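Local coordinates for protein uncharacterized HTH-type transcriptional regulator Rv2887 (Mycobacterium tuberculosis, PDB 5HSM) that represses the methyltransferase gene htm by binding its promoter, represses several other genes, and binds salicylate and para-aminosalicylic acid, at residues A[90-102]-A[113-125]. Sequence-based numbering, arbitrary orientation.
Sequences VLRKLEDAGAVAR and PATLTARGRALAK. With SO4 (sulfate ion), chain C.
At the base of the wing in this MarR-family winged helix-turn-helix domain, Val100 and Leu116 belong to the two arms of the wing, paired by a single antiparallel bridge; residues 104-110, between the two arms, are not modelled and so probably include the tip of the wing. Two backbone bonds define the bridge: Ala101 N donates to Thr115 O (2.8 Å) and Thr117 N to Ala99 O (3.1 Å). Both are nearly straight, 168° at the hydrogen. Ala99 O is also approached by Gly120 CA at 3.2 Å, a CA-H...O contact that accompanies the close approach of the first turn of helix 118-139 to the segment after helix 84-96, made possible by the lack of a side chain at Gly120.

Helix 84-96 ends in a Schellman motif, with Gly98 at positive phi, and the turn is tied to the start of the next helix by Thr117. With chi1 at 59°, the Thr117 hydroxyl sits between its own backbone N and carbonyl carbon, where OG1 donates to Gly98 O (2.6 Å) and accepts from Gly120 N (3.0 Å). One hydroxyl thus serves as the N-cap of helix 118-139 and as the link to the end of helix 84-96.

Apolar contacts accompany the bridge. Val100 CG2 meets Leu116 CD2 at 3.9 Å, the two side chains crossing at a slant, while Ala114 CB lies against Leu91 CD2. Leu91 also packs on Leu76 of helix 73-79, and Leu116, on Ser66, lies about 8 Å by side chain from the salicylate-binding Arg63. Beyond the wing, Arg121 NE donates to O3 of a sulfate ion, probably from the crystallisation liquor, at 2.7 Å.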
# COMPACT_ATOMS: atom_id res chain seq x y z
N VAL A 90 8.44 11.53 -11.94
CA VAL A 90 9.39 11.40 -10.84
C VAL A 90 10.82 11.55 -11.35
O VAL A 90 11.64 12.28 -10.77
CB VAL A 90 9.22 10.04 -10.13
CG1 VAL A 90 10.40 9.76 -9.24
CG2 VAL A 90 7.92 10.02 -9.32
N LEU A 91 11.11 10.87 -12.45
CA LEU A 91 12.41 10.93 -13.08
C LEU A 91 12.76 12.34 -13.56
O LEU A 91 13.90 12.76 -13.45
CB LEU A 91 12.47 9.95 -14.25
CG LEU A 91 12.66 8.49 -13.86
CD1 LEU A 91 12.50 7.61 -15.09
CD2 LEU A 91 14.04 8.30 -13.24
N ARG A 92 11.78 13.05 -14.11
CA ARG A 92 12.01 14.42 -14.55
C ARG A 92 12.38 15.30 -13.36
O ARG A 92 13.35 16.06 -13.41
CB ARG A 92 10.78 14.98 -15.27
CG ARG A 92 10.92 16.43 -15.73
CD ARG A 92 12.12 16.60 -16.66
NE ARG A 92 12.25 17.98 -17.14
CZ ARG A 92 13.35 18.47 -17.70
NH1 ARG A 92 14.42 17.70 -17.85
NH2 ARG A 92 13.38 19.73 -18.10
N LYS A 93 11.61 15.20 -12.28
CA LYS A 93 11.92 16.00 -11.09
C LYS A 93 13.30 15.66 -10.51
O LYS A 93 14.01 16.55 -10.05
CB LYS A 93 10.83 15.83 -10.03
CG LYS A 93 9.57 16.60 -10.36
CD LYS A 93 8.38 16.12 -9.54
CE LYS A 93 7.08 16.67 -10.10
NZ LYS A 93 7.30 17.85 -10.99
N LEU A 94 13.68 14.38 -10.57
CA LEU A 94 15.01 14.00 -10.09
C LEU A 94 16.12 14.51 -11.01
O LEU A 94 17.20 14.88 -10.53
CB LEU A 94 15.11 12.48 -9.94
CG LEU A 94 14.37 11.89 -8.74
CD1 LEU A 94 14.39 10.37 -8.78
CD2 LEU A 94 15.01 12.37 -7.46
N GLU A 95 15.87 14.55 -12.31
CA GLU A 95 16.84 15.13 -13.25
C GLU A 95 17.00 16.61 -12.92
O GLU A 95 18.12 17.13 -12.87
CB GLU A 95 16.39 14.96 -14.70
CG GLU A 95 16.36 13.52 -15.20
CD GLU A 95 15.57 13.37 -16.48
OE1 GLU A 95 15.25 14.41 -17.10
OE2 GLU A 95 15.26 12.22 -16.87
N ASP A 96 15.87 17.27 -12.69
CA ASP A 96 15.87 18.69 -12.34
C ASP A 96 16.74 19.01 -11.13
O ASP A 96 17.33 20.10 -11.04
CB ASP A 96 14.44 19.19 -12.07
CG ASP A 96 13.59 19.24 -13.32
OD1 ASP A 96 14.14 19.06 -14.42
OD2 ASP A 96 12.37 19.52 -13.20
N ALA A 97 16.79 18.08 -10.19
CA ALA A 97 17.57 18.26 -8.97
C ALA A 97 19.02 17.81 -9.15
O ALA A 97 19.80 17.87 -8.21
CB ALA A 97 16.91 17.51 -7.82
N GLY A 98 19.36 17.36 -10.35
CA GLY A 98 20.72 16.94 -10.66
C GLY A 98 21.10 15.61 -10.04
O GLY A 98 22.29 15.26 -9.94
N ALA A 99 20.09 14.84 -9.63
CA ALA A 99 20.30 13.56 -8.97
C ALA A 99 20.28 12.40 -9.98
O ALA A 99 20.96 11.39 -9.79
CB ALA A 99 19.24 13.34 -7.91
N VAL A 100 19.49 12.56 -11.03
CA VAL A 100 19.40 11.59 -12.10
C VAL A 100 20.00 12.19 -13.36
O VAL A 100 19.69 13.33 -13.71
CB VAL A 100 17.94 11.14 -12.33
CG1 VAL A 100 17.76 10.50 -13.70
CG2 VAL A 100 17.50 10.18 -11.23
N ALA A 101 20.86 11.43 -14.04
CA ALA A 101 21.60 11.97 -15.18
C ALA A 101 20.68 12.24 -16.38
O ALA A 101 19.64 11.61 -16.51
CB ALA A 101 22.73 11.01 -15.58
N ARG A 102 21.07 13.18 -17.23
CA ARG A 102 20.25 13.58 -18.37
C ARG A 102 20.18 12.45 -19.40
O ARG A 102 21.20 11.93 -19.83
CB ARG A 102 20.80 14.86 -18.99
CG ARG A 102 20.66 16.06 -18.08
CD ARG A 102 19.20 16.39 -17.88
NE ARG A 102 19.03 17.55 -17.02
CZ ARG A 102 19.08 18.80 -17.44
NH1 ARG A 102 19.27 19.06 -18.73
NH2 ARG A 102 18.93 19.80 -16.58
N PRO A 113 16.56 4.45 -20.44
CA PRO A 113 17.37 4.03 -19.29
C PRO A 113 17.73 5.23 -18.42
O PRO A 113 17.83 6.33 -18.95
CB PRO A 113 18.63 3.44 -19.94
CG PRO A 113 18.28 3.20 -21.35
CD PRO A 113 17.24 4.19 -21.72
N ALA A 114 17.90 5.02 -17.12
CA ALA A 114 18.26 6.11 -16.22
C ALA A 114 19.37 5.71 -15.26
O ALA A 114 19.51 4.54 -14.88
CB ALA A 114 17.05 6.59 -15.44
N THR A 115 20.18 6.69 -14.88
CA THR A 115 21.27 6.47 -13.95
C THR A 115 21.38 7.62 -12.97
O THR A 115 20.90 8.72 -13.24
CB THR A 115 22.63 6.34 -14.68
OG1 THR A 115 22.85 7.50 -15.49
CG2 THR A 115 22.66 5.10 -15.54
N LEU A 116 22.02 7.36 -11.85
CA LEU A 116 22.29 8.41 -10.88
C LEU A 116 23.61 9.11 -11.19
O LEU A 116 24.56 8.49 -11.69
CB LEU A 116 22.34 7.83 -9.47
CG LEU A 116 21.13 7.03 -8.99
CD1 LEU A 116 21.31 6.78 -7.51
CD2 LEU A 116 19.85 7.82 -9.27
N THR A 117 23.66 10.39 -10.85
CA THR A 117 24.88 11.19 -10.86
C THR A 117 25.61 10.98 -9.55
O THR A 117 25.08 10.32 -8.65
CB THR A 117 24.56 12.68 -11.02
OG1 THR A 117 23.74 13.08 -9.92
CG2 THR A 117 23.81 12.93 -12.31
N ALA A 118 26.80 11.56 -9.40
CA ALA A 118 27.48 11.54 -8.10
C ALA A 118 26.57 12.14 -7.00
O ALA A 118 26.44 11.58 -5.90
CB ALA A 118 28.81 12.30 -8.18
N ARG A 119 25.94 13.26 -7.32
CA ARG A 119 25.02 13.91 -6.39
C ARG A 119 23.85 12.99 -6.05
O ARG A 119 23.41 12.92 -4.90
CB ARG A 119 24.50 15.22 -6.97
CG ARG A 119 23.49 15.94 -6.08
CD ARG A 119 23.05 17.26 -6.69
NE ARG A 119 24.18 18.16 -6.93
CZ ARG A 119 24.06 19.42 -7.31
NH1 ARG A 119 22.86 19.95 -7.49
NH2 ARG A 119 25.15 20.16 -7.50
N GLY A 120 23.34 12.30 -7.06
CA GLY A 120 22.28 11.34 -6.86
C GLY A 120 22.64 10.17 -5.95
O GLY A 120 21.81 9.74 -5.14
N ARG A 121 23.85 9.65 -6.09
CA ARG A 121 24.27 8.51 -5.28
C ARG A 121 24.43 8.97 -3.83
O ARG A 121 24.03 8.28 -2.87
CB ARG A 121 25.57 7.89 -5.84
CG ARG A 121 25.40 7.34 -7.25
CD ARG A 121 26.63 6.57 -7.78
NE ARG A 121 27.80 7.43 -7.96
CZ ARG A 121 28.09 8.10 -9.08
NH1 ARG A 121 27.29 8.02 -10.14
NH2 ARG A 121 29.19 8.84 -9.14
N ALA A 122 25.00 10.17 -3.68
CA ALA A 122 25.20 10.72 -2.34
C ALA A 122 23.84 10.92 -1.67
O ALA A 122 23.65 10.57 -0.49
CB ALA A 122 25.97 12.02 -2.40
N LEU A 123 22.92 11.49 -2.44
CA LEU A 123 21.56 11.78 -1.95
C LEU A 123 20.84 10.51 -1.59
O LEU A 123 20.10 10.47 -0.61
CB LEU A 123 20.75 12.55 -2.99
CG LEU A 123 19.37 13.05 -2.57
CD1 LEU A 123 19.48 14.04 -1.40
CD2 LEU A 123 18.65 13.69 -3.75
N ALA A 124 21.03 9.46 -2.39
CA ALA A 124 20.35 8.21 -2.15
C ALA A 124 20.78 7.68 -0.79
O ALA A 124 19.94 7.19 0.00
CB ALA A 124 20.65 7.18 -3.26
N LYS A 125 22.08 7.80 -0.50
CA LYS A 125 22.52 7.26 0.78
C LYS A 125 22.07 8.13 1.97
O LYS A 125 21.60 7.58 2.98
CB LYS A 125 24.04 7.04 0.79
CG LYS A 125 24.42 5.73 0.06
CD LYS A 125 23.19 4.79 -0.04
CE LYS A 125 23.49 3.28 -0.09
NZ LYS A 125 23.67 2.63 1.24
S SO4 C . 30.91 8.26 -5.73
O1 SO4 C . 30.27 8.96 -4.62
O2 SO4 C . 31.38 9.24 -6.70
O3 SO4 C . 29.95 7.35 -6.35
O4 SO4 C . 32.04 7.48 -5.21